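Local coordinates for protein putative protease (Parabacteroides distasonis ATCC 8503, PDB 3KD4) that is of unknown function but is probably exported and may act as a protease, at residues Asn77-Val82 with Met99-Thr104. Sequence-based numbering, arbitrary orientation.
Sequences NAFVEV and MVVVHT
An antiparallel strand pair joins F79 to V101, V80 to V100 and E81 to M99, in a small three-stranded sheet within the DUF3857 region. V80 and V100 form the hydrogen-bonded pair. V80 N gives its hydrogen to V100 O at 2.9 Å. In return, V80 O accepts V100 N at 2.8 Å. A third bond, from V102 N to A78 O, extends the pairing to the end of the 3-10 turn. Beyond it, A78 CB lies 4.0 Å from T104 CG2. Strand 79-82 is an outermost strand of this sheet within the chain; strand 97-102 is central, with 45-50 on its other side. F79, E81, M99 and V101 share one face, which packs on strand 55-65 of the large mixed sheet through F79, M99 and V101. M99, a selenomethionine, sets CG anti to the backbone N (chi1 171°) and then turns back at chi2 (67°) and chi3 (76°). This brings SE to 3.7 Å from F79 CB and to the edge of the F79 ring, a Met-aromatic contact with SE 5.4 Å from the ring centroid. On the M99 methyl side, E81 OE2 lies 3.4 Å from M99 CE and is hydrogen-bonded to Y50 OH. V101 CG1 lies alongside F79 CE2 at 3.9 Å, and V101 CG2 also reaches the ring. An alanine in place of F79 would probably leave M99 SE without its aromatic edge and V101 without its neighbouring ring. V80 and V100 point to the other face; V82 CG2 packs against V100 CG2 at 4.1 Å.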
ATOM      1  N   ASN A  77     -34.389  -2.139   7.319  1.00 20.55           N
ATOM      2  CA  ASN A  77     -33.780  -0.948   7.913  1.00 21.62           C
ATOM      3  C   ASN A  77     -32.345  -1.163   8.429  1.00 21.03           C
ATOM      4  O   ASN A  77     -31.729  -0.236   8.891  1.00 21.21           O
ATOM      5  CB  ASN A  77     -34.692  -0.357   8.993  1.00 22.46           C
ATOM      6  CG  ASN A  77     -34.917  -1.296  10.145  1.00 26.53           C
ATOM      7  OD1 ASN A  77     -34.165  -2.257  10.347  1.00 30.99           O
ATOM      8  ND2 ASN A  77     -35.965  -1.015  10.941  1.00 32.86           N
ATOM      9  N   ALA A  78     -31.815  -2.383   8.295  1.00 20.70           N
ATOM     10  CA  ALA A  78     -30.420  -2.677   8.617  1.00 19.96           C
ATOM     11  C   ALA A  78     -29.527  -2.600   7.358  1.00 19.99           C
ATOM     12  O   ALA A  78     -28.335  -2.858   7.442  1.00 19.17           O
ATOM     13  CB  ALA A  78     -30.320  -4.035   9.305  1.00 18.68           C
ATOM     14  N   PHE A  79     -30.103  -2.244   6.203  1.00 19.44           N
ATOM     15  CA  PHE A  79     -29.323  -1.979   4.990  1.00 20.34           C
ATOM     16  C   PHE A  79     -29.223  -0.472   4.767  1.00 20.91           C
ATOM     17  O   PHE A  79     -30.253   0.174   4.518  1.00 21.45           O
ATOM     18  CB  PHE A  79     -29.946  -2.657   3.741  1.00 20.54           C
ATOM     19  CG  PHE A  79     -29.974  -4.169   3.801  1.00 18.77           C
ATOM     20  CD1 PHE A  79     -30.999  -4.830   4.458  1.00 20.55           C
ATOM     21  CD2 PHE A  79     -28.999  -4.917   3.183  1.00 19.97           C
ATOM     22  CE1 PHE A  79     -31.055  -6.247   4.497  1.00 20.08           C
ATOM     23  CE2 PHE A  79     -29.023  -6.306   3.236  1.00 19.68           C
ATOM     24  CZ  PHE A  79     -30.068  -6.975   3.890  1.00 19.29           C
ATOM     25  N   VAL A  80     -28.024   0.104   4.889  1.00 20.42           N
ATOM     26  CA  VAL A  80     -27.878   1.538   4.751  1.00 21.40           C
ATOM     27  C   VAL A  80     -26.870   1.838   3.672  1.00 22.52           C
ATOM     28  O   VAL A  80     -25.745   1.381   3.744  1.00 22.35           O
ATOM     29  CB  VAL A  80     -27.448   2.227   6.064  1.00 21.87           C
ATOM     30  CG1 VAL A  80     -27.454   3.769   5.887  1.00 20.19           C
ATOM     31  CG2 VAL A  80     -28.360   1.785   7.206  1.00 19.43           C
ATOM     32  N   GLU A  81     -27.267   2.650   2.692  1.00 23.32           N
ATOM     33  CA  GLU A  81     -26.377   3.030   1.606  1.00 24.60           C
ATOM     34  C   GLU A  81     -25.759   4.382   1.866  1.00 23.99           C
ATOM     35  O   GLU A  81     -26.441   5.292   2.309  1.00 24.98           O
ATOM     36  CB  GLU A  81     -27.150   3.003   0.280  1.00 26.42           C
ATOM     37  CG  GLU A  81     -26.435   2.142  -0.759  1.00 31.57           C
ATOM     38  CD  GLU A  81     -27.305   1.666  -1.889  1.00 39.41           C
ATOM     39  OE1 GLU A  81     -28.280   2.394  -2.220  1.00 42.22           O
ATOM     40  OE2 GLU A  81     -26.991   0.563  -2.443  1.00 43.06           O
ATOM     41  N   VAL A  82     -24.450   4.492   1.664  1.00 24.15           N
ATOM     42  CA  VAL A  82     -23.671   5.692   1.977  1.00 23.92           C
ATOM     43  C   VAL A  82     -22.643   5.905   0.885  1.00 24.85           C
ATOM     44  O   VAL A  82     -22.453   5.013   0.049  1.00 24.97           O
ATOM     45  CB  VAL A  82     -22.950   5.554   3.357  1.00 23.68           C
ATOM     46  CG1 VAL A  82     -23.966   5.203   4.443  1.00 24.97           C
ATOM     47  CG2 VAL A  82     -21.759   4.513   3.337  1.00 21.82           C
HETATM   48  N   MSE A  99     -22.875  -0.101   0.334  1.00 20.21           N
HETATM   49  CA  MSE A  99     -23.964  -0.675   1.096  1.00 19.74           C
HETATM   50  C   MSE A  99     -23.366  -1.194   2.405  1.00 19.47           C
HETATM   51  O   MSE A  99     -22.422  -2.001   2.371  1.00 18.79           O
HETATM   52  CB  MSE A  99     -24.601  -1.867   0.361  1.00 18.82           C
HETATM   53  CG  MSE A  99     -25.602  -2.636   1.240  1.00 19.00           C
HETATM   54 SE   MSE A  99     -27.112  -1.598   1.623  0.75 19.92          SE
HETATM   55  CE  MSE A  99     -28.064  -1.708  -0.083  1.00 23.81           C
ATOM     56  N   VAL A 100     -23.919  -0.738   3.525  1.00 18.18           N
ATOM     57  CA  VAL A 100     -23.527  -1.233   4.848  1.00 18.00           C
ATOM     58  C   VAL A 100     -24.658  -2.140   5.329  1.00 18.06           C
ATOM     59  O   VAL A 100     -25.814  -1.718   5.443  1.00 18.85           O
ATOM     60  CB  VAL A 100     -23.310  -0.074   5.841  1.00 18.74           C
ATOM     61  CG1 VAL A 100     -22.949  -0.614   7.267  1.00 16.71           C
ATOM     62  CG2 VAL A 100     -22.220   0.897   5.276  1.00 18.48           C
ATOM     63  N   VAL A 101     -24.339  -3.411   5.535  1.00 17.21           N
ATOM     64  CA  VAL A 101     -25.275  -4.390   6.070  1.00 16.50           C
ATOM     65  C   VAL A 101     -24.987  -4.512   7.572  1.00 17.05           C
ATOM     66  O   VAL A 101     -23.898  -4.940   7.951  1.00 17.53           O
ATOM     67  CB  VAL A 101     -25.076  -5.740   5.396  1.00 16.02           C
ATOM     68  CG1 VAL A 101     -26.124  -6.744   5.857  1.00 16.39           C
ATOM     69  CG2 VAL A 101     -25.111  -5.590   3.845  1.00 14.99           C
ATOM     70  N   VAL A 102     -25.946  -4.149   8.413  1.00 17.09           N
ATOM     71  CA  VAL A 102     -25.769  -4.271   9.870  1.00 17.94           C
ATOM     72  C   VAL A 102     -26.312  -5.629  10.283  1.00 18.24           C
ATOM     73  O   VAL A 102     -27.497  -5.910  10.126  1.00 18.87           O
ATOM     74  CB  VAL A 102     -26.486  -3.151  10.649  1.00 18.51           C
ATOM     75  CG1 VAL A 102     -26.407  -3.411  12.195  1.00 18.34           C
ATOM     76  CG2 VAL A 102     -25.894  -1.770  10.282  1.00 17.31           C
ATOM     77  N   HIS A 103     -25.429  -6.492  10.753  1.00 17.69           N
ATOM     78  CA  HIS A 103     -25.823  -7.845  11.089  1.00 18.25           C
ATOM     79  C   HIS A 103     -26.569  -7.856  12.397  1.00 19.32           C
ATOM     80  O   HIS A 103     -26.048  -7.386  13.426  1.00 20.24           O
ATOM     81  CB  HIS A 103     -24.592  -8.720  11.143  1.00 18.37           C
ATOM     82  CG  HIS A 103     -23.903  -8.792   9.829  1.00 18.37           C
ATOM     83  ND1 HIS A 103     -24.576  -9.135   8.688  1.00 16.30           N
ATOM     84  CD2 HIS A 103     -22.637  -8.486   9.451  1.00 18.57           C
ATOM     85  CE1 HIS A 103     -23.745  -9.095   7.664  1.00 17.63           C
ATOM     86  NE2 HIS A 103     -22.568  -8.681   8.098  1.00 20.04           N
ATOM     87  N   THR A 104     -27.790  -8.367  12.372  1.00 19.28           N
ATOM     88  CA  THR A 104     -28.634  -8.341  13.541  1.00 19.53           C
ATOM     89  C   THR A 104     -28.737  -9.751  14.089  1.00 19.45           C
ATOM     90  O   THR A 104     -28.331 -10.737  13.452  1.00 20.33           O
ATOM     91  CB  THR A 104     -30.054  -7.784  13.237  1.00 20.84           C
ATOM     92  OG1 THR A 104     -30.731  -8.705  12.383  1.00 21.11           O
ATOM     93  CG2 THR A 104     -30.003  -6.386  12.573  1.00 19.72           C
TER